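Local structure of putative cytoplasmic protein (Salmonella enterica subsp. enterica serovar Typhimurium, 4IQN) at residues A[113-118]-A[210-215]; A[90-95]-A[123-128]. The protein is of unknown function and belongs to a protein family whose role has not been characterised. All blocks are in the same frame, centred on the assembly; numbering follows the deposited sequence. Where two conformers were deposited one is given.

Contact 1 (A[113-118]-A[210-215]); sequences MPVWSN and EDYHEA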
loop_
_atom_site.group_PDB
_atom_site.type_symbol
_atom_site.label_atom_id
_atom_site.label_comp_id
_atom_site.label_asym_id
_atom_site.label_seq_id
_atom_site.Cartn_x
_atom_site.Cartn_y
_atom_site.Cartn_z
HETATM N N MSE A 113 -18.690 -12.972 2.613
HETATM C CA MSE A 113 -17.937 -12.619 1.409
HETATM C C MSE A 113 -18.844 -12.508 0.212
HETATM O O MSE A 113 -19.770 -13.315 0.089
HETATM C CB MSE A 113 -16.733 -13.546 1.213
HETATM C CG MSE A 113 -15.703 -13.235 2.299
HETATM SE SE MSE A 113 -14.658 -11.597 1.987
HETATM C CE MSE A 113 -13.652 -12.205 0.419
ATOM N N PRO A 114 -18.418 -11.755 -0.799
ATOM C CA PRO A 114 -17.603 -10.560 -0.714
ATOM C C PRO A 114 -18.030 -9.434 0.183
ATOM O O PRO A 114 -19.198 -9.040 0.150
ATOM C CB PRO A 114 -17.544 -10.087 -2.168
ATOM C CG PRO A 114 -18.873 -10.465 -2.716
ATOM C CD PRO A 114 -19.231 -11.762 -2.041
ATOM N N VAL A 115 -17.080 -8.923 0.967
ATOM C CA VAL A 115 -17.372 -7.783 1.840
ATOM C C VAL A 115 -17.229 -6.471 1.062
ATOM O O VAL A 115 -18.132 -5.627 1.064
ATOM C CB VAL A 115 -16.490 -7.807 3.087
ATOM C CG1 VAL A 115 -16.712 -6.546 3.929
ATOM C CG2 VAL A 115 -16.838 -9.006 3.949
ATOM N N TRP A 116 -16.086 -6.294 0.422
ATOM C CA TRP A 116 -15.800 -5.150 -0.426
ATOM C C TRP A 116 -16.188 -5.447 -1.847
ATOM O O TRP A 116 -16.400 -6.607 -2.201
ATOM C CB TRP A 116 -14.312 -4.836 -0.369
ATOM C CG TRP A 116 -13.943 -3.435 -0.621
ATOM C CD1 TRP A 116 -13.212 -2.955 -1.648
ATOM C CD2 TRP A 116 -14.270 -2.281 0.212
ATOM N NE1 TRP A 116 -13.038 -1.595 -1.515
ATOM C CE2 TRP A 116 -13.698 -1.164 -0.394
ATOM C CE3 TRP A 116 -14.976 -2.123 1.402
ATOM C CZ2 TRP A 116 -13.799 0.129 0.158
ATOM C CZ3 TRP A 116 -15.109 -0.864 1.928
ATOM C CH2 TRP A 116 -14.516 0.251 1.308
ATOM N N SER A 117 -16.311 -4.403 -2.654
ATOM C CA SER A 117 -16.628 -4.533 -4.070
ATOM C C SER A 117 -15.667 -5.495 -4.751
ATOM O O SER A 117 -14.503 -5.572 -4.399
ATOM C CB SER A 117 -16.524 -3.185 -4.760
ATOM O OG SER A 117 -16.730 -3.312 -6.162
ATOM N N ASN A 118 -16.190 -6.252 -5.698
ATOM C CA ASN A 118 -15.352 -7.128 -6.548
ATOM C C ASN A 118 -15.481 -6.734 -8.010
ATOM O O ASN A 118 -15.316 -7.556 -8.903
ATOM C CB ASN A 118 -15.721 -8.604 -6.355
ATOM C CG ASN A 118 -17.184 -8.913 -6.618
ATOM O OD1 ASN A 118 -17.990 -8.062 -7.005
ATOM N ND2 ASN A 118 -17.527 -10.165 -6.437
ATOM N N GLU A 210 -14.620 1.735 -5.064
ATOM C CA GLU A 210 -14.150 1.209 -3.761
ATOM C C GLU A 210 -15.178 1.459 -2.661
ATOM O O GLU A 210 -15.223 2.555 -2.060
ATOM C CB GLU A 210 -12.821 1.880 -3.359
ATOM C CG GLU A 210 -11.693 1.701 -4.390
ATOM C CD GLU A 210 -11.070 0.313 -4.428
ATOM O OE1 GLU A 210 -11.536 -0.611 -3.696
ATOM O OE2 GLU A 210 -10.078 0.174 -5.211
ATOM N N ASP A 211 -15.991 0.476 -2.388
ATOM C CA ASP A 211 -17.018 0.549 -1.329
ATOM C C ASP A 211 -17.414 -0.875 -1.037
ATOM O O ASP A 211 -17.012 -1.831 -1.758
ATOM C CB ASP A 211 -18.230 1.392 -1.791
ATOM C CG ASP A 211 -19.088 1.952 -0.604
ATOM O OD1 ASP A 211 -18.862 1.672 0.595
ATOM O OD2 ASP A 211 -20.047 2.678 -0.897
ATOM N N TYR A 212 -18.185 -1.019 0.019
ATOM C CA TYR A 212 -18.798 -2.260 0.418
ATOM C C TYR A 212 -19.627 -2.781 -0.723
ATOM O O TYR A 212 -20.244 -2.020 -1.503
ATOM C CB TYR A 212 -19.675 -2.042 1.666
ATOM C CG TYR A 212 -18.846 -1.816 2.899
ATOM C CD1 TYR A 212 -18.360 -2.887 3.647
ATOM C CD2 TYR A 212 -18.548 -0.528 3.320
ATOM C CE1 TYR A 212 -17.579 -2.691 4.762
ATOM C CE2 TYR A 212 -17.770 -0.314 4.445
ATOM C CZ TYR A 212 -17.290 -1.392 5.166
ATOM O OH TYR A 212 -16.502 -1.206 6.275
ATOM N N HIS A 213 -19.624 -4.086 -0.833
ATOM C CA HIS A 213 -20.441 -4.783 -1.852
ATOM C C HIS A 213 -21.910 -4.672 -1.516
ATOM O O HIS A 213 -22.304 -4.781 -0.360
ATOM C CB HIS A 213 -20.025 -6.251 -1.943
ATOM C CG HIS A 213 -20.320 -6.879 -3.268
ATOM N ND1 HIS A 213 -21.597 -7.139 -3.698
ATOM C CD2 HIS A 213 -19.500 -7.296 -4.260
ATOM C CE1 HIS A 213 -21.559 -7.703 -4.892
ATOM N NE2 HIS A 213 -20.294 -7.824 -5.249
ATOM N N GLU A 214 -22.734 -4.468 -2.535
ATOM C CA GLU A 214 -24.178 -4.492 -2.355
ATOM C C GLU A 214 -24.681 -5.768 -1.733
ATOM O O GLU A 214 -25.629 -5.741 -0.923
ATOM C CB GLU A 214 -24.881 -4.199 -3.682
ATOM C CG GLU A 214 -24.699 -2.736 -4.071
ATOM C CD GLU A 214 -25.384 -1.750 -3.115
ATOM O OE1 GLU A 214 -26.458 -2.085 -2.567
ATOM O OE2 GLU A 214 -24.839 -0.642 -2.909
ATOM N N ALA A 215 -24.059 -6.894 -2.093
ATOM C CA ALA A 215 -24.494 -8.169 -1.571
ATOM C C ALA A 215 -24.159 -8.317 -0.079
ATOM O O ALA A 215 -24.870 -9.000 0.651
ATOM C CB ALA A 215 -23.933 -9.328 -2.405
#

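Contact 2 (A[90-95]-A[123-128]); sequences YSPDEE and PALIRI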
loop_
_atom_site.group_PDB
_atom_site.type_symbol
_atom_site.label_atom_id
_atom_site.label_comp_id
_atom_site.label_asym_id
_atom_site.label_seq_id
_atom_site.Cartn_x
_atom_site.Cartn_y
_atom_site.Cartn_z
ATOM N N TYR A 90 -3.760 -7.974 -2.876
ATOM C CA TYR A 90 -4.379 -8.021 -1.584
ATOM C C TYR A 90 -5.797 -7.515 -1.785
ATOM O O TYR A 90 -6.062 -6.728 -2.693
ATOM C CB TYR A 90 -3.625 -7.053 -0.675
ATOM C CG TYR A 90 -3.932 -7.092 0.779
ATOM C CD1 TYR A 90 -3.242 -7.960 1.637
ATOM C CD2 TYR A 90 -4.899 -6.212 1.346
ATOM C CE1 TYR A 90 -3.508 -7.987 2.993
ATOM C CE2 TYR A 90 -5.175 -6.259 2.692
ATOM C CZ TYR A 90 -4.456 -7.125 3.501
ATOM O OH TYR A 90 -4.664 -7.165 4.829
ATOM N N SER A 91 -6.696 -7.934 -0.926
ATOM C CA SER A 91 -8.078 -7.455 -0.995
ATOM C C SER A 91 -8.434 -7.010 0.405
ATOM O O SER A 91 -8.152 -7.724 1.345
ATOM C CB SER A 91 -9.024 -8.563 -1.483
ATOM O OG SER A 91 -10.382 -8.095 -1.518
ATOM N N PRO A 92 -9.076 -5.837 0.544
ATOM C CA PRO A 92 -9.277 -5.282 1.845
ATOM C C PRO A 92 -10.526 -5.762 2.596
ATOM O O PRO A 92 -11.087 -5.035 3.400
ATOM C CB PRO A 92 -9.426 -3.803 1.519
ATOM C CG PRO A 92 -10.228 -3.823 0.254
ATOM C CD PRO A 92 -9.678 -4.997 -0.507
ATOM N N ASP A 93 -10.950 -6.986 2.401
ATOM C CA ASP A 93 -12.178 -7.437 3.029
ATOM C C ASP A 93 -12.094 -7.465 4.580
ATOM O O ASP A 93 -13.069 -7.090 5.238
ATOM C CB ASP A 93 -12.623 -8.765 2.450
ATOM C CG ASP A 93 -12.852 -8.671 0.956
ATOM O OD1 ASP A 93 -11.805 -8.839 0.312
ATOM O OD2 ASP A 93 -14.027 -8.405 0.450
ATOM N N GLU A 94 -10.940 -7.855 5.139
ATOM C CA GLU A 94 -10.808 -7.950 6.607
ATOM C C GLU A 94 -10.871 -6.573 7.239
ATOM O O GLU A 94 -11.593 -6.359 8.240
ATOM C CB GLU A 94 -9.544 -8.702 7.048
ATOM C CG GLU A 94 -9.686 -10.227 6.910
ATOM C CD GLU A 94 -8.425 -11.040 7.260
ATOM O OE1 GLU A 94 -7.352 -10.441 7.536
ATOM O OE2 GLU A 94 -8.510 -12.298 7.249
ATOM N N GLU A 95 -10.147 -5.641 6.638
ATOM C CA GLU A 95 -10.156 -4.245 7.086
ATOM C C GLU A 95 -11.569 -3.678 6.991
ATOM O O GLU A 95 -12.029 -3.013 7.899
ATOM C CB GLU A 95 -9.187 -3.414 6.244
ATOM C CG GLU A 95 -7.712 -3.728 6.489
ATOM C CD GLU A 95 -7.125 -4.929 5.692
ATOM O OE1 GLU A 95 -7.884 -5.647 4.982
ATOM O OE2 GLU A 95 -5.872 -5.121 5.801
ATOM N N PRO A 123 -8.276 -2.139 -9.360
ATOM C CA PRO A 123 -6.862 -2.395 -9.473
ATOM C C PRO A 123 -6.362 -3.245 -8.333
ATOM O O PRO A 123 -6.984 -3.327 -7.276
ATOM C CB PRO A 123 -6.235 -1.001 -9.360
ATOM C CG PRO A 123 -7.203 -0.236 -8.538
ATOM C CD PRO A 123 -8.547 -0.751 -8.922
ATOM N N ALA A 124 -5.214 -3.868 -8.543
ATOM C CA ALA A 124 -4.536 -4.598 -7.474
ATOM C C ALA A 124 -4.130 -3.690 -6.345
ATOM O O ALA A 124 -4.000 -2.504 -6.565
ATOM C CB ALA A 124 -3.311 -5.317 -8.001
ATOM N N LEU A 125 -3.919 -4.272 -5.173
ATOM C CA LEU A 125 -3.419 -3.567 -3.990
ATOM C C LEU A 125 -2.236 -4.319 -3.439
ATOM O O LEU A 125 -2.213 -5.526 -3.448
ATOM C CB LEU A 125 -4.484 -3.492 -2.874
ATOM C CG LEU A 125 -5.802 -2.840 -3.257
ATOM C CD1 LEU A 125 -6.868 -3.035 -2.186
ATOM C CD2 LEU A 125 -5.558 -1.369 -3.516
ATOM N N ILE A 126 -1.254 -3.572 -2.948
ATOM C CA ILE A 126 -0.184 -4.112 -2.139
ATOM C C ILE A 126 -0.338 -3.522 -0.765
ATOM O O ILE A 126 -0.331 -2.277 -0.616
ATOM C CB ILE A 126 1.216 -3.774 -2.706
ATOM C CG1 ILE A 126 1.467 -4.449 -4.068
ATOM C CG2 ILE A 126 2.303 -4.195 -1.738
ATOM C CD1 ILE A 126 2.815 -4.063 -4.671
ATOM N N ARG A 127 -0.434 -4.379 0.246
ATOM C CA ARG A 127 -0.616 -3.893 1.625
ATOM C C ARG A 127 0.705 -3.412 2.170
ATOM O O ARG A 127 1.725 -4.077 2.024
ATOM C CB ARG A 127 -1.155 -5.010 2.517
ATOM C CG ARG A 127 -1.546 -4.646 3.946
ATOM C CD ARG A 127 -2.625 -3.595 3.986
ATOM N NE ARG A 127 -3.392 -3.711 5.216
ATOM C CZ ARG A 127 -3.144 -3.049 6.347
ATOM N NH1 ARG A 127 -2.153 -2.154 6.445
ATOM N NH2 ARG A 127 -3.936 -3.265 7.375
ATOM N N ILE A 128 0.686 -2.250 2.808
ATOM C CA ILE A 128 1.856 -1.688 3.515
ATOM C C ILE A 128 1.539 -1.696 5.011
ATOM O O ILE A 128 0.430 -1.333 5.417
ATOM C CB ILE A 128 2.123 -0.247 3.059
ATOM C CG1 ILE A 128 2.539 -0.203 1.594
ATOM C CG2 ILE A 128 3.168 0.482 3.950
ATOM C CD1 ILE A 128 3.891 -0.820 1.271
#

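Contact 1 (A[113-118]-A[210-215])
Trp116 lays one face of its indole across the backbone of 210-215, with Asp211 O 3.4 Å above the plane over the centre of the ring system and Tyr212 N nearer the rim. At one edge NE1 donates to Glu210 OE1 over 2.8 Å, a bond lying in the ring plane and meeting the oxygen nearly along its C-O axis; indole and carboxylate are close to coplanar, 29° apart. The far edge of the indole is driven into Tyr212 as a T-shaped (edge-to-face) pair: Trp116 CZ3 stands over the centre of the phenol ring, 3.7 Å from Tyr212 CE2, with the planes at 67°. Val115 CG1 lies alongside the same phenol. With CG anti to the backbone N (chi1 -153°), the indole swings back over the 210-215 backbone, although CB points away from it.

Here the loop after helix 93-99 meets the turn before helix 214-217. Two bonds flank Trp116 and Tyr212 in the pattern of a single antiparallel bridge. His213 N donates to Val115 O at 2.9 Å, almost straight. Ser117 N donates to Asp211 O at 2.8 Å. One residue beyond Tyr212, Pro114 CG, after a cis peptide bond, sits over one face of the His213 imidazole, 3.9 Å from its centroid, a CH-pi contact. His213 ND1 accepts from Ala215 N in the ring plane, as the N-cap of the helix, whereas NE2 gives a weak bond to Asn118 OD1 at the ring edge.

Glu210 OE2 continues to Tyr139 and in a salt bridge to Arg41, while Tyr212 OH reaches Ala96 O. The indole N-H thus ends on a carboxylate whose charge is shared with Arg41, probably favouring its ionised form, and ND1, accepting from Ala215 N, is consistent with an imidazole proton on NE2.

Contact 2 (A[90-95]-A[123-128])
Tyr90 and Arg127 carry a polar and aromatic contact between the loop leading into helix 93-99 and strand 124-128, an outermost strand of the four-stranded antiparallel sheet. Arg127 CB sits over the centre of the phenol, 3.7 Å from the ring centroid, in a CH-pi contact. Arg127 CG lies anti to the backbone N, and the bend at chi2 (60°) turns CD back along the same ring. The guanidinium ends up nearly perpendicular to the phenol, at 88°. Tyr90 N donates to Leu125 O at 3.0 Å, anchoring the loop to the strand, and Pro92 CD packs on Leu125 CD1 at 3.8 Å. Leu125 also touches Tyr139, and Arg127 Phe137, on the neighbouring strand 135-140.

Glu95, from the first turn of the helix, completes a salt bridge to Arg127, whose NE and NH2 approach side-on. Three donors converge on one carboxylate oxygen. Glu95 OE2 takes Tyr90 OH at 2.6 Å through its syn lone pair. Arg127 NH2 reaches the anti lone pair of Glu95 OE2 at 3.1 Å, and Arg127 NE meets the same Glu95 OE2 at 2.9 Å from above the carboxylate plane.

From the N terminus, the chain meets 90-95 first, then 113-118, 123-128 and finally 210-215, so the two contacts cross. Contact 2 closes a short loop of 27 intervening residues, bringing the start of helix 93-99 to the sheet strand 124-128. Contact 1 closes a far longer one, in which the 91 residues between its segments include that whole sheet and helices 166-174 and 190-207. Their centres lie about 13 Å apart, yet they touch directly: Asp93 OD2 probably accepts from Trp116 N, and Trp116 CD1 packs on Pro92 CG. Together they join the C-terminal part of the chain, through the 113-118 loop and helix 93-99, to the antiparallel sheet.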